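Local coordinates for protein methylxanthine N3-demethylase NdmB (Pseudomonas putida, PDB 6ICL) that removes the N3-methyl group of theobromine and related methylxanthines, caffeine included, as a Rieske non-heme iron oxygenase that releases formaldehyde, at residues 177-182 and 309-314. Residues are numbered along the deposited sequence; the frame is centred on the assembly and turned at random.
Sequences DSYIWE and RVLDED. With FE (Fe (III) ion), chain C.
Leu311 lays its two methyls against Tyr179. Leu311 CD1 sits over one face of the phenol ring, offset toward the rim, in a CH-pi contact 4.1 Å from the centroid of the Tyr179 ring. Leu311 CD2 reaches on to the hydroxyl end, 3.2 Å from Tyr179 OH. With chi1 at 62°, Tyr179 holds CG between the backbone N and the carbonyl carbon, and from there the ring extends across to the helix; its OH is hydrogen-bonded to Arg188 of helix 185-192.

Packing is also close two residues on. The six-membered half of the Trp181 indole comes up against the helix backbone, Trp181 CZ2 lying 3.5 Å from Leu311 O. Trp181 CH2 meets Asp314 CB, also at 3.5 Å. The planes of the Trp181 ring and the Asp314 carboxylate stand 66° apart. Tyr179 CE2 lies 3.5 Å above the Trp181 indole plane near its rim, and Trp181 CD1 is at the edge of the phenol ring.

The segments belong to the iron-bearing catalytic part of a Rieske oxygenase: residues 179-181, on an outermost strand of its seven-stranded antiparallel sheet, run 17° from parallel to 309-314 of helix 300-319. Their axes approach to 11.3 Å. Beyond Trp181, Asp314 grips the iron with both carboxylate oxygens, OD2 at 2.2 Å and OD1 at 2.3 Å; His197, His202 and a water also bind the metal. Trp181 thus packs behind the methylene of an iron ligand, and Asn191 hydrogen-bonds OD1.

Replacing Tyr179 by alanine would probably uncover Leu311 CD1, take the hydroxyl-end contact from CD2 and leave Arg188 without its hydroxyl partner.

Looser are the segment ends and the outer helix face, where the exposed Asp177 and Asp312 form salt bridges with Arg48 and Lys308, respectively.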
# COMPACT_ATOMS: atom_id res chain seq x y z
N ASP A 177 -11.69 2.84 24.55
CA ASP A 177 -11.90 1.91 23.45
C ASP A 177 -11.13 0.63 23.74
O ASP A 177 -10.05 0.66 24.35
CB ASP A 177 -11.42 2.48 22.10
CG ASP A 177 -12.38 3.50 21.49
OD1 ASP A 177 -13.55 3.64 21.92
OD2 ASP A 177 -11.95 4.17 20.54
N SER A 178 -11.67 -0.50 23.32
CA SER A 178 -10.97 -1.76 23.56
C SER A 178 -9.78 -1.91 22.60
O SER A 178 -9.69 -1.26 21.55
CB SER A 178 -11.93 -2.92 23.39
OG SER A 178 -12.28 -3.05 22.02
N TYR A 179 -8.84 -2.80 22.95
CA TYR A 179 -7.68 -3.03 22.09
C TYR A 179 -7.37 -4.52 22.07
O TYR A 179 -7.62 -5.24 23.04
CB TYR A 179 -6.44 -2.23 22.56
CG TYR A 179 -5.98 -2.60 23.94
CD1 TYR A 179 -6.56 -2.01 25.06
CD2 TYR A 179 -4.96 -3.54 24.14
CE1 TYR A 179 -6.15 -2.35 26.36
CE2 TYR A 179 -4.55 -3.90 25.44
CZ TYR A 179 -5.15 -3.29 26.54
OH TYR A 179 -4.78 -3.61 27.84
N ILE A 180 -6.83 -4.97 20.93
CA ILE A 180 -6.51 -6.38 20.68
C ILE A 180 -5.02 -6.57 20.94
O ILE A 180 -4.19 -5.75 20.52
CB ILE A 180 -6.88 -6.79 19.24
CG1 ILE A 180 -8.40 -6.81 19.07
CG2 ILE A 180 -6.26 -8.13 18.84
CD1 ILE A 180 -9.03 -8.18 19.29
N TRP A 181 -4.66 -7.63 21.68
CA TRP A 181 -3.29 -8.14 21.72
C TRP A 181 -3.30 -9.54 21.14
O TRP A 181 -4.26 -10.30 21.35
CB TRP A 181 -2.71 -8.19 23.15
CG TRP A 181 -2.14 -6.88 23.68
CD1 TRP A 181 -2.17 -5.66 23.06
CD2 TRP A 181 -1.44 -6.68 24.93
NE1 TRP A 181 -1.54 -4.71 23.86
CE2 TRP A 181 -1.07 -5.32 25.00
CE3 TRP A 181 -1.08 -7.53 25.99
CZ2 TRP A 181 -0.37 -4.78 26.08
CZ3 TRP A 181 -0.39 -6.99 27.07
CH2 TRP A 181 -0.04 -5.63 27.11
N GLU A 182 -2.24 -9.88 20.40
CA GLU A 182 -2.08 -11.23 19.86
C GLU A 182 -1.41 -12.14 20.90
O GLU A 182 -0.25 -12.57 20.79
CB GLU A 182 -1.28 -11.18 18.55
CG GLU A 182 -2.02 -10.39 17.48
CD GLU A 182 -1.14 -10.07 16.30
OE1 GLU A 182 -0.71 -11.03 15.62
OE2 GLU A 182 -0.86 -8.87 16.07
N ARG A 309 0.86 4.62 26.30
CA ARG A 309 2.31 4.53 26.28
C ARG A 309 2.81 3.30 27.03
O ARG A 309 3.68 2.57 26.56
CB ARG A 309 2.90 5.81 26.87
CG ARG A 309 4.41 5.80 26.98
CD ARG A 309 4.88 7.09 27.62
NE ARG A 309 6.34 7.11 27.79
CZ ARG A 309 6.99 8.02 28.51
NH1 ARG A 309 6.31 8.98 29.13
NH2 ARG A 309 8.31 7.95 28.63
N VAL A 310 2.23 3.03 28.20
CA VAL A 310 2.58 1.83 28.95
C VAL A 310 2.20 0.58 28.17
O VAL A 310 3.00 -0.35 28.03
CB VAL A 310 1.89 1.89 30.33
CG1 VAL A 310 1.90 0.51 31.01
CG2 VAL A 310 2.58 2.97 31.18
N LEU A 311 0.96 0.54 27.66
CA LEU A 311 0.51 -0.61 26.87
C LEU A 311 1.44 -0.89 25.71
O LEU A 311 1.76 -2.05 25.42
CB LEU A 311 -0.91 -0.35 26.35
CG LEU A 311 -2.05 -0.30 27.37
CD1 LEU A 311 -3.34 0.17 26.68
CD2 LEU A 311 -2.25 -1.68 28.01
N ASP A 312 1.92 0.16 25.05
CA ASP A 312 2.79 -0.06 23.90
C ASP A 312 4.15 -0.59 24.30
O ASP A 312 4.81 -1.23 23.48
CB ASP A 312 2.95 1.22 23.07
CG ASP A 312 1.71 1.55 22.26
OD1 ASP A 312 0.89 0.63 21.97
OD2 ASP A 312 1.56 2.74 21.91
N GLU A 313 4.59 -0.35 25.55
CA GLU A 313 5.82 -0.99 26.03
C GLU A 313 5.61 -2.48 26.31
O GLU A 313 6.44 -3.31 25.92
CB GLU A 313 6.34 -0.25 27.27
CG GLU A 313 6.81 1.15 26.94
CD GLU A 313 7.05 1.99 28.17
OE1 GLU A 313 6.55 1.64 29.26
OE2 GLU A 313 7.73 3.02 28.03
N ASP A 314 4.49 -2.84 26.94
CA ASP A 314 4.21 -4.25 27.22
C ASP A 314 3.94 -5.05 25.96
O ASP A 314 4.34 -6.22 25.86
CB ASP A 314 3.01 -4.36 28.15
CG ASP A 314 3.33 -4.04 29.61
OD1 ASP A 314 4.35 -4.53 30.15
OD2 ASP A 314 2.54 -3.33 30.23
FE FE C . 3.64 -3.45 32.10
O HOH W 1 1.96 -3.04 33.26